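Local coordinates for oligopeptide ABC transporter, periplasmic oligopeptide-binding protein, putative (Thermotoga maritima MSB8, PDB 5IPW) that probably binds oligopeptides in the periplasm as the solute-capturing component of an ABC-type peptide importer, at residues A192-Q197 with T234-L239; G75-I80 with N228-N233; V140-I145 with N218-L223; V133-D138 with T188-H193. All blocks are in the same frame, centred on the assembly; numbering follows the deposited sequence.

Contact 1 of 4, residues A192-Q197 with T234-L239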
loop_
_atom_site.group_PDB
_atom_site.type_symbol
_atom_site.label_atom_id
_atom_site.label_comp_id
_atom_site.label_asym_id
_atom_site.label_seq_id
_atom_site.Cartn_x
_atom_site.Cartn_y
_atom_site.Cartn_z
ATOM N N ALA A 192 2.215 27.869 3.017
ATOM C CA ALA A 192 3.287 28.857 3.020
ATOM C C ALA A 192 2.931 30.094 3.834
ATOM O O ALA A 192 3.778 30.649 4.528
ATOM C CB ALA A 192 3.631 29.253 1.599
ATOM N N HIS A 193 1.676 30.521 3.768
ATOM C CA HIS A 193 1.255 31.733 4.479
ATOM C C HIS A 193 1.449 31.607 5.992
ATOM O O HIS A 193 1.666 32.610 6.678
ATOM C CB HIS A 193 -0.200 32.086 4.147
ATOM C CG HIS A 193 -1.211 31.208 4.814
ATOM N ND1 HIS A 193 -1.533 29.950 4.348
ATOM C CD2 HIS A 193 -1.980 31.411 5.911
ATOM C CE1 HIS A 193 -2.452 29.413 5.132
ATOM N NE2 HIS A 193 -2.745 30.283 6.086
ATOM N N TYR A 194 1.363 30.376 6.498
ATOM C CA TYR A 194 1.587 30.091 7.911
ATOM C C TYR A 194 3.042 29.750 8.217
ATOM O O TYR A 194 3.562 30.182 9.239
ATOM C CB TYR A 194 0.701 28.930 8.376
ATOM C CG TYR A 194 0.940 28.514 9.820
ATOM C CD1 TYR A 194 0.472 29.287 10.879
ATOM C CD2 TYR A 194 1.639 27.344 10.123
ATOM C CE1 TYR A 194 0.696 28.911 12.199
ATOM C CE2 TYR A 194 1.862 26.955 11.438
ATOM C CZ TYR A 194 1.395 27.742 12.471
ATOM O OH TYR A 194 1.619 27.354 13.767
ATOM N N LEU A 195 3.684 28.970 7.350
ATOM C CA LEU A 195 4.994 28.390 7.666
ATOM C C LEU A 195 6.215 29.267 7.364
ATOM O O LEU A 195 7.268 29.094 7.985
ATOM C CB LEU A 195 5.160 27.047 6.958
ATOM C CG LEU A 195 4.325 25.918 7.555
ATOM C CD1 LEU A 195 4.387 24.692 6.664
ATOM C CD2 LEU A 195 4.789 25.573 8.960
ATOM N N LYS A 196 6.081 30.194 6.416
ATOM C CA LYS A 196 7.208 31.043 6.004
ATOM C C LYS A 196 7.831 31.835 7.158
ATOM O O LYS A 196 9.020 32.157 7.111
ATOM C CB LYS A 196 6.790 31.999 4.888
ATOM C CG LYS A 196 6.792 31.365 3.515
ATOM C CD LYS A 196 6.378 32.359 2.446
ATOM C CE LYS A 196 6.696 31.824 1.056
ATOM N NZ LYS A 196 6.307 32.767 -0.032
ATOM N N GLN A 197 7.038 32.151 8.183
ATOM C CA GLN A 197 7.553 32.852 9.369
ATOM C C GLN A 197 8.588 32.034 10.154
ATOM O O GLN A 197 9.311 32.588 10.974
ATOM C CB GLN A 197 6.413 33.253 10.305
ATOM C CG GLN A 197 5.693 32.083 10.948
ATOM C CD GLN A 197 4.587 32.550 11.851
ATOM O OE1 GLN A 197 4.829 33.316 12.779
ATOM N NE2 GLN A 197 3.361 32.111 11.582
ATOM N N THR A 234 -2.081 22.151 16.627
ATOM C CA THR A 234 -3.456 22.646 16.523
ATOM C C THR A 234 -3.609 23.926 15.674
ATOM O O THR A 234 -4.709 24.244 15.201
ATOM C CB THR A 234 -4.007 22.837 17.964
ATOM O OG1 THR A 234 -4.656 21.626 18.368
ATOM C CG2 THR A 234 -4.977 24.010 18.102
ATOM N N GLU A 235 -2.520 24.664 15.487
ATOM C CA GLU A 235 -2.581 25.922 14.756
ATOM C C GLU A 235 -2.270 25.777 13.276
ATOM O O GLU A 235 -2.432 26.727 12.526
ATOM C CB GLU A 235 -1.635 26.944 15.393
ATOM C CG GLU A 235 -2.100 27.426 16.755
ATOM C CD GLU A 235 -3.325 28.313 16.677
ATOM O OE1 GLU A 235 -3.379 29.180 15.783
ATOM O OE2 GLU A 235 -4.230 28.160 17.520
ATOM N N LEU A 236 -1.843 24.593 12.859
ATOM C CA LEU A 236 -1.433 24.355 11.478
ATOM C C LEU A 236 -2.635 24.314 10.511
ATOM O O LEU A 236 -3.480 23.433 10.617
ATOM C CB LEU A 236 -0.666 23.038 11.408
ATOM C CG LEU A 236 -0.163 22.603 10.041
ATOM C CD1 LEU A 236 0.840 23.616 9.535
ATOM C CD2 LEU A 236 0.462 21.216 10.095
ATOM N N PRO A 237 -2.716 25.265 9.564
ATOM C CA PRO A 237 -3.783 25.184 8.566
ATOM C C PRO A 237 -3.683 23.909 7.766
ATOM O O PRO A 237 -2.575 23.447 7.484
ATOM C CB PRO A 237 -3.509 26.384 7.656
ATOM C CG PRO A 237 -2.785 27.347 8.525
ATOM C CD PRO A 237 -1.916 26.488 9.398
ATOM N N THR A 238 -4.828 23.351 7.400
ATOM C CA THR A 238 -4.858 22.054 6.742
ATOM C C THR A 238 -5.898 21.998 5.612
ATOM O O THR A 238 -6.849 22.791 5.584
ATOM C CB THR A 238 -5.125 20.928 7.773
ATOM O OG1 THR A 238 -5.114 19.645 7.130
ATOM C CG2 THR A 238 -6.458 21.119 8.442
ATOM N N LEU A 239 -5.684 21.052 4.695
ATOM C CA LEU A 239 -6.642 20.718 3.641
ATOM C C LEU A 239 -7.439 19.455 3.977
ATOM O O LEU A 239 -8.300 19.030 3.206
ATOM C CB LEU A 239 -5.905 20.537 2.305
ATOM C CG LEU A 239 -5.256 21.827 1.770
ATOM C CD1 LEU A 239 -4.281 21.553 0.644
ATOM C CD2 LEU A 239 -6.300 22.821 1.304
#

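Contact 2 of 4, residues G75-I80 with N228-N233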
loop_
_atom_site.group_PDB
_atom_site.type_symbol
_atom_site.label_atom_id
_atom_site.label_comp_id
_atom_site.label_asym_id
_atom_site.label_seq_id
_atom_site.Cartn_x
_atom_site.Cartn_y
_atom_site.Cartn_z
ATOM N N GLY A 75 -1.851 6.223 11.890
ATOM C CA GLY A 75 -3.250 5.847 11.906
ATOM C C GLY A 75 -4.148 7.050 11.721
ATOM O O GLY A 75 -5.177 6.964 11.058
ATOM N N ILE A 76 -3.760 8.169 12.321
ATOM C CA ILE A 76 -4.494 9.413 12.160
ATOM C C ILE A 76 -4.257 9.923 10.747
ATOM O O ILE A 76 -5.196 10.257 10.050
ATOM C CB ILE A 76 -4.036 10.498 13.150
ATOM C CG1 ILE A 76 -4.153 10.019 14.606
ATOM C CG2 ILE A 76 -4.828 11.782 12.948
ATOM C CD1 ILE A 76 -5.551 9.669 15.060
ATOM N N SER A 77 -2.996 9.965 10.329
ATOM C CA SER A 77 -2.654 10.420 8.982
ATOM C C SER A 77 -3.493 9.734 7.905
ATOM O O SER A 77 -3.991 10.392 7.003
ATOM C CB SER A 77 -1.178 10.188 8.669
ATOM O OG SER A 77 -0.901 10.593 7.336
ATOM N N LYS A 78 -3.661 8.421 8.024
ATOM C CA LYS A 78 -4.395 7.646 7.032
ATOM C C LYS A 78 -5.917 7.836 7.076
ATOM O O LYS A 78 -6.613 7.380 6.176
ATOM C CB LYS A 78 -4.030 6.175 7.149
ATOM C CG LYS A 78 -2.618 5.907 6.670
ATOM C CD LYS A 78 -2.152 4.509 7.024
ATOM C CE LYS A 78 -0.817 4.196 6.371
ATOM N NZ LYS A 78 -0.197 2.960 6.926
ATOM N N LEU A 79 -6.430 8.498 8.111
ATOM C CA LEU A 79 -7.817 8.977 8.110
ATOM C C LEU A 79 -7.945 10.311 7.402
ATOM O O LEU A 79 -8.984 10.620 6.829
ATOM C CB LEU A 79 -8.337 9.170 9.536
ATOM C CG LEU A 79 -8.480 7.922 10.396
ATOM C CD1 LEU A 79 -9.164 8.292 11.703
ATOM C CD2 LEU A 79 -9.262 6.843 9.667
ATOM N N ILE A 80 -6.865 11.078 7.450
ATOM C CA ILE A 80 -6.903 12.518 7.321
ATOM C C ILE A 80 -6.295 12.999 5.996
ATOM O O ILE A 80 -6.465 14.149 5.604
ATOM C CB ILE A 80 -6.182 13.111 8.568
ATOM C CG1 ILE A 80 -7.125 14.012 9.325
ATOM C CG2 ILE A 80 -4.830 13.772 8.264
ATOM C CD1 ILE A 80 -8.168 13.205 10.056
ATOM N N ASN A 228 5.093 22.447 11.513
ATOM C CA ASN A 228 4.547 21.727 10.370
ATOM C C ASN A 228 4.144 20.305 10.754
ATOM O O ASN A 228 4.136 19.419 9.909
ATOM C CB ASN A 228 5.554 21.711 9.209
ATOM C CG ASN A 228 4.929 21.263 7.893
ATOM O OD1 ASN A 228 3.760 21.548 7.612
ATOM N ND2 ASN A 228 5.706 20.556 7.077
ATOM N N ASP A 229 3.800 20.103 12.026
ATOM C CA ASP A 229 3.410 18.795 12.552
ATOM C C ASP A 229 1.888 18.694 12.566
ATOM O O ASP A 229 1.230 19.310 13.409
ATOM C CB ASP A 229 3.964 18.630 13.976
ATOM C CG ASP A 229 3.790 17.226 14.522
ATOM O OD1 ASP A 229 2.715 16.625 14.335
ATOM O OD2 ASP A 229 4.729 16.717 15.162
ATOM N N PHE A 230 1.335 17.900 11.649
ATOM C CA PHE A 230 -0.121 17.779 11.500
ATOM C C PHE A 230 -0.823 17.195 12.726
ATOM O O PHE A 230 -2.013 17.407 12.919
ATOM C CB PHE A 230 -0.468 16.919 10.285
ATOM C CG PHE A 230 -0.403 15.449 10.554
ATOM C CD1 PHE A 230 -1.525 14.768 11.022
ATOM C CD2 PHE A 230 0.776 14.743 10.364
ATOM C CE1 PHE A 230 -1.474 13.407 11.275
ATOM C CE2 PHE A 230 0.835 13.382 10.621
ATOM C CZ PHE A 230 -0.291 12.713 11.078
ATOM N N LEU A 231 -0.083 16.432 13.521
ATOM C CA LEU A 231 -0.616 15.739 14.684
ATOM C C LEU A 231 -0.579 16.635 15.910
ATOM O O LEU A 231 -1.558 16.734 16.640
ATOM C CB LEU A 231 0.221 14.480 14.932
ATOM C CG LEU A 231 -0.194 13.472 16.008
ATOM C CD1 LEU A 231 -1.467 12.740 15.608
ATOM C CD2 LEU A 231 0.924 12.467 16.229
ATOM N N GLU A 232 0.555 17.298 16.116
ATOM C CA GLU A 232 0.824 18.067 17.340
ATOM C C GLU A 232 0.302 19.501 17.268
ATOM O O GLU A 232 -0.206 20.027 18.261
ATOM C CB GLU A 232 2.335 18.117 17.625
ATOM C CG GLU A 232 3.036 16.766 17.756
ATOM C CD GLU A 232 2.893 16.127 19.129
ATOM O OE1 GLU A 232 3.373 14.978 19.292
ATOM O OE2 GLU A 232 2.314 16.764 20.042
ATOM N N ASN A 233 0.439 20.138 16.103
ATOM C CA ASN A 233 0.161 21.570 15.988
ATOM C C ASN A 233 -1.281 21.914 15.599
ATOM O O ASN A 233 -1.641 21.984 14.428
ATOM C CB ASN A 233 1.137 22.236 15.029
ATOM C CG ASN A 233 0.984 23.741 15.008
ATOM O OD1 ASN A 233 0.309 24.312 15.865
ATOM N ND2 ASN A 233 1.591 24.392 14.018
#

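Contact 3 of 4, residues V140-I145 with N218-L223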
loop_
_atom_site.group_PDB
_atom_site.type_symbol
_atom_site.label_atom_id
_atom_site.label_comp_id
_atom_site.label_asym_id
_atom_site.label_seq_id
_atom_site.Cartn_x
_atom_site.Cartn_y
_atom_site.Cartn_z
ATOM N N VAL A 140 10.749 19.810 0.999
ATOM C CA VAL A 140 11.326 18.574 0.492
ATOM C C VAL A 140 12.741 18.871 -0.001
ATOM O O VAL A 140 13.690 18.189 0.388
ATOM C CB VAL A 140 10.478 17.953 -0.638
ATOM C CG1 VAL A 140 11.129 16.684 -1.173
ATOM C CG2 VAL A 140 9.071 17.638 -0.146
ATOM N N GLY A 141 12.877 19.917 -0.818
ATOM C CA GLY A 141 14.168 20.298 -1.406
ATOM C C GLY A 141 15.079 21.138 -0.527
ATOM O O GLY A 141 16.016 21.762 -1.028
ATOM N N ASN A 142 14.805 21.157 0.777
ATOM C CA ASN A 142 15.623 21.867 1.750
ATOM C C ASN A 142 16.422 20.886 2.605
ATOM O O ASN A 142 15.849 20.110 3.378
ATOM C CB ASN A 142 14.733 22.722 2.642
ATOM C CG ASN A 142 15.515 23.466 3.705
ATOM O OD1 ASN A 142 15.992 22.871 4.670
ATOM N ND2 ASN A 142 15.634 24.778 3.543
ATOM N N ASP A 143 17.748 20.959 2.493
ATOM C CA ASP A 143 18.648 19.957 3.089
ATOM C C ASP A 143 18.604 19.914 4.616
ATOM O O ASP A 143 18.776 18.855 5.205
ATOM C CB ASP A 143 20.087 20.182 2.612
ATOM C CG ASP A 143 20.208 20.215 1.087
ATOM O OD1 ASP A 143 19.213 19.924 0.381
ATOM O OD2 ASP A 143 21.307 20.544 0.596
ATOM N N ASP A 144 18.367 21.058 5.251
ATOM C CA ASP A 144 18.252 21.117 6.707
ATOM C C ASP A 144 16.985 20.413 7.181
ATOM O O ASP A 144 17.034 19.527 8.039
ATOM C CB ASP A 144 18.230 22.568 7.187
ATOM C CG ASP A 144 19.526 23.294 6.913
ATOM O OD1 ASP A 144 20.536 22.952 7.560
ATOM O OD2 ASP A 144 19.530 24.208 6.062
ATOM N N ILE A 145 15.853 20.819 6.611
ATOM C CA ILE A 145 14.552 20.260 6.972
ATOM C C ILE A 145 14.470 18.795 6.566
ATOM O O ILE A 145 14.060 17.949 7.363
ATOM C CB ILE A 145 13.396 21.045 6.310
ATOM C CG1 ILE A 145 13.302 22.449 6.912
ATOM C CG2 ILE A 145 12.068 20.319 6.494
ATOM C CD1 ILE A 145 12.498 23.429 6.084
ATOM N N ASN A 218 16.109 23.319 19.667
ATOM C CA ASN A 218 17.556 23.561 19.680
ATOM C C ASN A 218 18.044 24.222 18.404
ATOM O O ASN A 218 18.959 25.036 18.436
ATOM C CB ASN A 218 18.333 22.262 19.930
ATOM C CG ASN A 218 18.515 21.973 21.411
ATOM O OD1 ASN A 218 19.223 22.701 22.107
ATOM N ND2 ASN A 218 17.874 20.912 21.903
ATOM N N THR A 219 17.436 23.858 17.284
ATOM C CA THR A 219 17.729 24.489 16.002
ATOM C C THR A 219 16.427 25.022 15.412
ATOM O O THR A 219 15.353 24.816 15.981
ATOM C CB THR A 219 18.435 23.520 15.026
ATOM O OG1 THR A 219 18.472 24.094 13.712
ATOM C CG2 THR A 219 17.737 22.156 14.963
ATOM N N TRP A 220 16.527 25.743 14.300
ATOM C CA TRP A 220 15.340 26.304 13.642
ATOM C C TRP A 220 14.530 25.231 12.954
ATOM O O TRP A 220 13.315 25.362 12.812
ATOM C CB TRP A 220 15.711 27.435 12.671
ATOM C CG TRP A 220 16.461 27.011 11.456
ATOM C CD1 TRP A 220 17.807 27.065 11.269
ATOM C CD2 TRP A 220 15.905 26.495 10.239
ATOM N NE1 TRP A 220 18.129 26.605 10.014
ATOM C CE2 TRP A 220 16.979 26.248 9.361
ATOM C CE3 TRP A 220 14.604 26.211 9.808
ATOM C CZ2 TRP A 220 16.795 25.731 8.081
ATOM C CZ3 TRP A 220 14.423 25.696 8.533
ATOM C CH2 TRP A 220 15.511 25.460 7.686
ATOM N N VAL A 221 15.210 24.167 12.548
ATOM C CA VAL A 221 14.556 23.001 11.962
ATOM C C VAL A 221 13.572 22.381 12.965
ATOM O O VAL A 221 12.492 21.929 12.580
ATOM C CB VAL A 221 15.592 21.947 11.497
ATOM C CG1 VAL A 221 14.907 20.715 10.930
ATOM C CG2 VAL A 221 16.521 22.533 10.444
ATOM N N ASP A 222 13.939 22.383 14.246
ATOM C CA ASP A 222 13.092 21.807 15.291
ATOM C C ASP A 222 11.802 22.595 15.429
ATOM O O ASP A 222 10.731 22.015 15.604
ATOM C CB ASP A 222 13.809 21.791 16.643
ATOM C CG ASP A 222 15.038 20.901 16.654
ATOM O OD1 ASP A 222 15.156 19.999 15.795
ATOM O OD2 ASP A 222 15.893 21.115 17.542
ATOM N N LEU A 223 11.919 23.918 15.363
ATOM C CA LEU A 223 10.759 24.800 15.395
ATOM C C LEU A 223 9.890 24.577 14.160
ATOM O O LEU A 223 8.671 24.484 14.275
ATOM C CB LEU A 223 11.189 26.269 15.486
ATOM C CG LEU A 223 10.075 27.327 15.495
ATOM C CD1 LEU A 223 9.097 27.120 16.644
ATOM C CD2 LEU A 223 10.666 28.730 15.552
#

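Contact 4 of 4, residues V133-D138 with T188-H193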
loop_
_atom_site.group_PDB
_atom_site.type_symbol
_atom_site.label_atom_id
_atom_site.label_comp_id
_atom_site.label_asym_id
_atom_site.label_seq_id
_atom_site.Cartn_x
_atom_site.Cartn_y
_atom_site.Cartn_z
ATOM N N VAL A 133 4.574 24.457 -4.642
ATOM C CA VAL A 133 5.954 24.835 -4.967
ATOM C C VAL A 133 6.737 25.052 -3.676
ATOM O O VAL A 133 7.845 24.550 -3.504
ATOM C CB VAL A 133 6.011 26.115 -5.827
ATOM C CG1 VAL A 133 7.449 26.579 -6.001
ATOM C CG2 VAL A 133 5.370 25.879 -7.190
ATOM N N PHE A 134 6.147 25.810 -2.768
ATOM C CA PHE A 134 6.737 26.017 -1.459
ATOM C C PHE A 134 7.129 24.684 -0.830
ATOM O O PHE A 134 8.237 24.521 -0.330
ATOM C CB PHE A 134 5.754 26.738 -0.549
ATOM C CG PHE A 134 6.214 26.823 0.867
ATOM C CD1 PHE A 134 7.244 27.676 1.219
ATOM C CD2 PHE A 134 5.635 26.037 1.846
ATOM C CE1 PHE A 134 7.679 27.753 2.527
ATOM C CE2 PHE A 134 6.064 26.111 3.157
ATOM C CZ PHE A 134 7.088 26.968 3.497
ATOM N N TRP A 135 6.211 23.728 -0.872
ATOM C CA TRP A 135 6.465 22.415 -0.312
ATOM C C TRP A 135 7.618 21.682 -1.011
ATOM O O TRP A 135 8.531 21.205 -0.333
ATOM C CB TRP A 135 5.196 21.569 -0.348
ATOM C CG TRP A 135 5.408 20.174 0.123
ATOM C CD1 TRP A 135 5.633 19.769 1.403
ATOM C CD2 TRP A 135 5.414 18.994 -0.681
ATOM N NE1 TRP A 135 5.777 18.408 1.446
ATOM C CE2 TRP A 135 5.646 17.905 0.179
ATOM C CE3 TRP A 135 5.242 18.752 -2.044
ATOM C CZ2 TRP A 135 5.716 16.586 -0.282
ATOM C CZ3 TRP A 135 5.321 17.445 -2.505
ATOM C CH2 TRP A 135 5.556 16.377 -1.626
ATOM N N VAL A 136 7.603 21.598 -2.344
ATOM C CA VAL A 136 8.628 20.786 -3.014
ATOM C C VAL A 136 10.006 21.440 -2.916
ATOM O O VAL A 136 10.991 20.744 -2.681
ATOM C CB VAL A 136 8.314 20.357 -4.485
ATOM C CG1 VAL A 136 6.835 20.442 -4.826
ATOM C CG2 VAL A 136 9.140 21.124 -5.506
ATOM N N ASN A 137 10.082 22.761 -3.069
ATOM C CA ASN A 137 11.380 23.445 -3.073
ATOM C C ASN A 137 11.935 23.714 -1.684
ATOM O O ASN A 137 13.097 23.417 -1.412
ATOM C CB ASN A 137 11.302 24.765 -3.838
ATOM C CG ASN A 137 11.085 24.566 -5.330
ATOM O OD1 ASN A 137 11.384 23.507 -5.888
ATOM N ND2 ASN A 137 10.557 25.589 -5.983
ATOM N N ASP A 138 11.103 24.279 -0.814
ATOM C CA ASP A 138 11.564 24.810 0.464
ATOM C C ASP A 138 11.359 23.874 1.660
ATOM O O ASP A 138 11.784 24.203 2.770
ATOM C CB ASP A 138 10.877 26.149 0.733
ATOM C CG ASP A 138 11.183 27.182 -0.334
ATOM O OD1 ASP A 138 12.353 27.267 -0.755
ATOM O OD2 ASP A 138 10.261 27.911 -0.750
ATOM N N THR A 188 -0.016 17.699 -2.231
ATOM C CA THR A 188 -0.914 18.822 -2.026
ATOM C C THR A 188 -0.199 20.018 -1.416
ATOM O O THR A 188 -0.719 21.127 -1.435
ATOM C CB THR A 188 -2.097 18.429 -1.134
ATOM O OG1 THR A 188 -1.607 17.875 0.088
ATOM C CG2 THR A 188 -2.971 17.398 -1.851
ATOM N N GLY A 189 0.985 19.789 -0.857
ATOM C CA GLY A 189 1.846 20.880 -0.400
ATOM C C GLY A 189 1.624 21.244 1.054
ATOM O O GLY A 189 1.143 20.430 1.834
ATOM N N ALA A 190 1.979 22.475 1.410
ATOM C CA ALA A 190 1.878 22.946 2.787
ATOM C C ALA A 190 1.608 24.451 2.802
ATOM O O ALA A 190 1.889 25.142 1.825
ATOM C CB ALA A 190 3.160 22.621 3.539
ATOM N N PRO A 191 1.062 24.966 3.914
ATOM C CA PRO A 191 0.584 26.354 3.960
ATOM C C PRO A 191 1.692 27.385 4.137
ATOM O O PRO A 191 2.053 27.741 5.259
ATOM C CB PRO A 191 -0.359 26.351 5.162
ATOM C CG PRO A 191 0.189 25.293 6.058
ATOM C CD PRO A 191 0.753 24.234 5.156
ATOM N N ALA A 192 2.215 27.869 3.017
ATOM C CA ALA A 192 3.287 28.857 3.020
ATOM C C ALA A 192 2.931 30.094 3.834
ATOM O O ALA A 192 3.778 30.649 4.528
ATOM C CB ALA A 192 3.631 29.253 1.599
ATOM N N HIS A 193 1.676 30.521 3.768
ATOM C CA HIS A 193 1.255 31.733 4.479
ATOM C C HIS A 193 1.449 31.607 5.992
ATOM O O HIS A 193 1.666 32.610 6.678
ATOM C CB HIS A 193 -0.200 32.086 4.147
ATOM C CG HIS A 193 -1.211 31.208 4.814
ATOM N ND1 HIS A 193 -1.533 29.950 4.348
ATOM C CD2 HIS A 193 -1.980 31.411 5.911
ATOM C CE1 HIS A 193 -2.452 29.413 5.132
ATOM N NE2 HIS A 193 -2.745 30.283 6.086
#

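Contact 1 of 4, residues A192-Q197 with T234-L239
P237 sets its CD over one face of the Y194 ring, 3.9 Å from the centroid of the Y194 ring and 27° off the ring normal, a CH-pi contact in which the two side chains cross at about a right angle. It is displaced toward the root of the tyrosine: the nearest ring atom is CG of Y194, 3.5 Å from P237 CD. Farther out on the same face lies the backbone carbonyl of E235, whose O is 3.8 Å from CE1 of Y194. With CG anti to the backbone N (chi1 176°), the phenol reaches from helix 192-195 across the extended chain, and its hydroxyl ends 3.7 Å from E235 CB while hydrogen-bonding to N233. L236 meets the ring at about a right angle, its CD1 3.9 Å from Y194 CD2; the same methyl also lies 4.4 Å from L195 CD2. H193 adds its imidazole beside the proline, NE2 lying 3.8 Å from P237 CG, and this nitrogen has its polar partner in D123. Behind the ring, Q197 NE2 donates to Y194 O over 3.0 Å in the carbonyl plane, folding the glutamine back on the short 3-10 turn that follows the helix. A short helix thus packs against the irregular chain 234-239, with the tyrosine-proline CH-pi contact at the centre. The helix rests on F134 of helix 129-140 through L195, and on helix 220-227 through F224 and K227; the loop, tied to S122 by T238, runs on into strand 242-244.

Contact 2 of 4, residues G75-I80 with N228-N233
Helix 73-80 and the turn 228-233 approach most closely at I76 and L231, whose CA atoms stand 7.8 Å apart. F230 carries the larger share of the contact, its CG set between its own backbone N and carbonyl carbon (chi1 82°), which carries the ring out to the helix. The far end of the ring does the touching: CZ of F230 lies 3.6 Å from S77 CB, and CE1 is met at the ring edge, near its plane, by I76 CG2 at 4.1 Å. One turn on, I80 approaches CD1 of F230 with its CG2, at 4.4 Å. L231 CB lies over the centre of the F230 ring, and L231 CD1 meets I76 CG1 at 4.0 Å, the two side chains crossing at about a right angle. The turn that presents both residues is an Asx turn extended to an Asx motif: D229 OD1 accepts from L231 N and also, from above the carboxylate plane, from E232 N at 2.9 Å. The same oxygen forms a salt bridge with R73, at the start of the helix, so a charge pair accompanies the apolar packing. An alanine in place of F230 would probably open a gap beside S77 and I80 and leave L231 CB without the ring it covers. Strand 62-67 adds W67 against I76 and L231, and L231 O is hydrogen-bonded to the Y253 hydroxyl.

Contact 3 of 4, residues V140-I145 with N218-L223
N142 points an amide oxygen at the rim of a tryptophan: its OD1 lies 4.0 Å from CH2 of W220, near the indole plane, with the amide and ring planes 89° apart. That oxygen is already engaged, since OD1 of N142 accepts from I145 N at 2.8 Å in an almost straight bond (178° at the hydrogen). This Asx motif curls 142-145 into a turn and brings D144 and I145 up to the indole. D144 meets CZ2 of W220 with its CB, at 3.6 Å, and with its OD2, the carboxylate steeply inclined to the ring. I145 crosses the indole at about a right angle, and its CG1 is 3.8 Å from CZ3 of W220. W220 is placed for this by a first torsion of 68°, which sets CG between its backbone N and carbonyl carbon; V221 CG2 then stands over the centre of its neighbour's ring. The same methyl fits against D144, 3.7 Å from its CB, while V221 CG1 lies beside the CA of I145. At the start of helix 220-227, T219 and D222 form a capping box: T219 N donates to D222 OD2 over 3.2 Å, and T219 OG1 also accepts weakly from V221 N, a capping bond. At the surface of the domain, the turn leaves helix 129-140, touching I139 through I145, and leans on F224 and N225 of helix 220-227, while W220 also packs on P200 and on M205 and I208 of helix 205-209.

Contact 4 of 4, residues V133-D138 with T188-H193
F134 receives the CB of A192 over one face of its ring, 3.9 Å from the centroid and 21° off the ring normal, a CH-pi contact whose closest ring atom is F134 CG, 3.6 Å from A192 CB. With CG anti to the backbone N (chi1 172°), the phenyl leans out of helix 129-140 over the first turn of helix 192-195, and A190 O lies 3.9 Å from its CD2. The second close point has no side chain on one partner: W135 CB sits 3.4 Å from CA of G189. A side chain on G189 would meet W135 CB, and at its positive phi of 92° it would also press on the carbonyl of T188. Beyond this point the packing thins. W135 CD1 is 4.3 Å from A190 CB, and the indole, partly exposed, finds an edge-to-face partner in F187. Replacing F134 by an alanine would probably leave the A192 methyl without its aromatic cover and open a gap toward L195 and K196. The segments meet by van der Waals and CH-pi contact, without hydrogen bonds between them; D131, earlier in helix 129-140, bonds to the backbone of A190 and, through OD1, to A192 N. The fit of the phenyl and indole therefore rests on apolar packing, whereas the D131 bonds fix the backbone that enters helix 192-195.

Overall arrangement
Helix 73-80 comes first along the chain and opens contact 2, which closes only at 228-233 and so encloses the longest loop; contacts 3 and 4 both nest inside it. Contact 4 starts on helix 129-140 and closes at 188-193. Contact 3 starts just beyond, at 140-145, and closes at 218-223, so the two cross. Contact 1 begins where contact 4 ends, sharing A192 and H193, and closes at 234-239, crossing contacts 2 and 3. L236 CD2 packs on F230 CA between contacts 1 and 2. Together they join helices 129-140, 192-195 and 220-227 and the loop before strand 242-244 to helix 73-80, all on one side of the chain's centre.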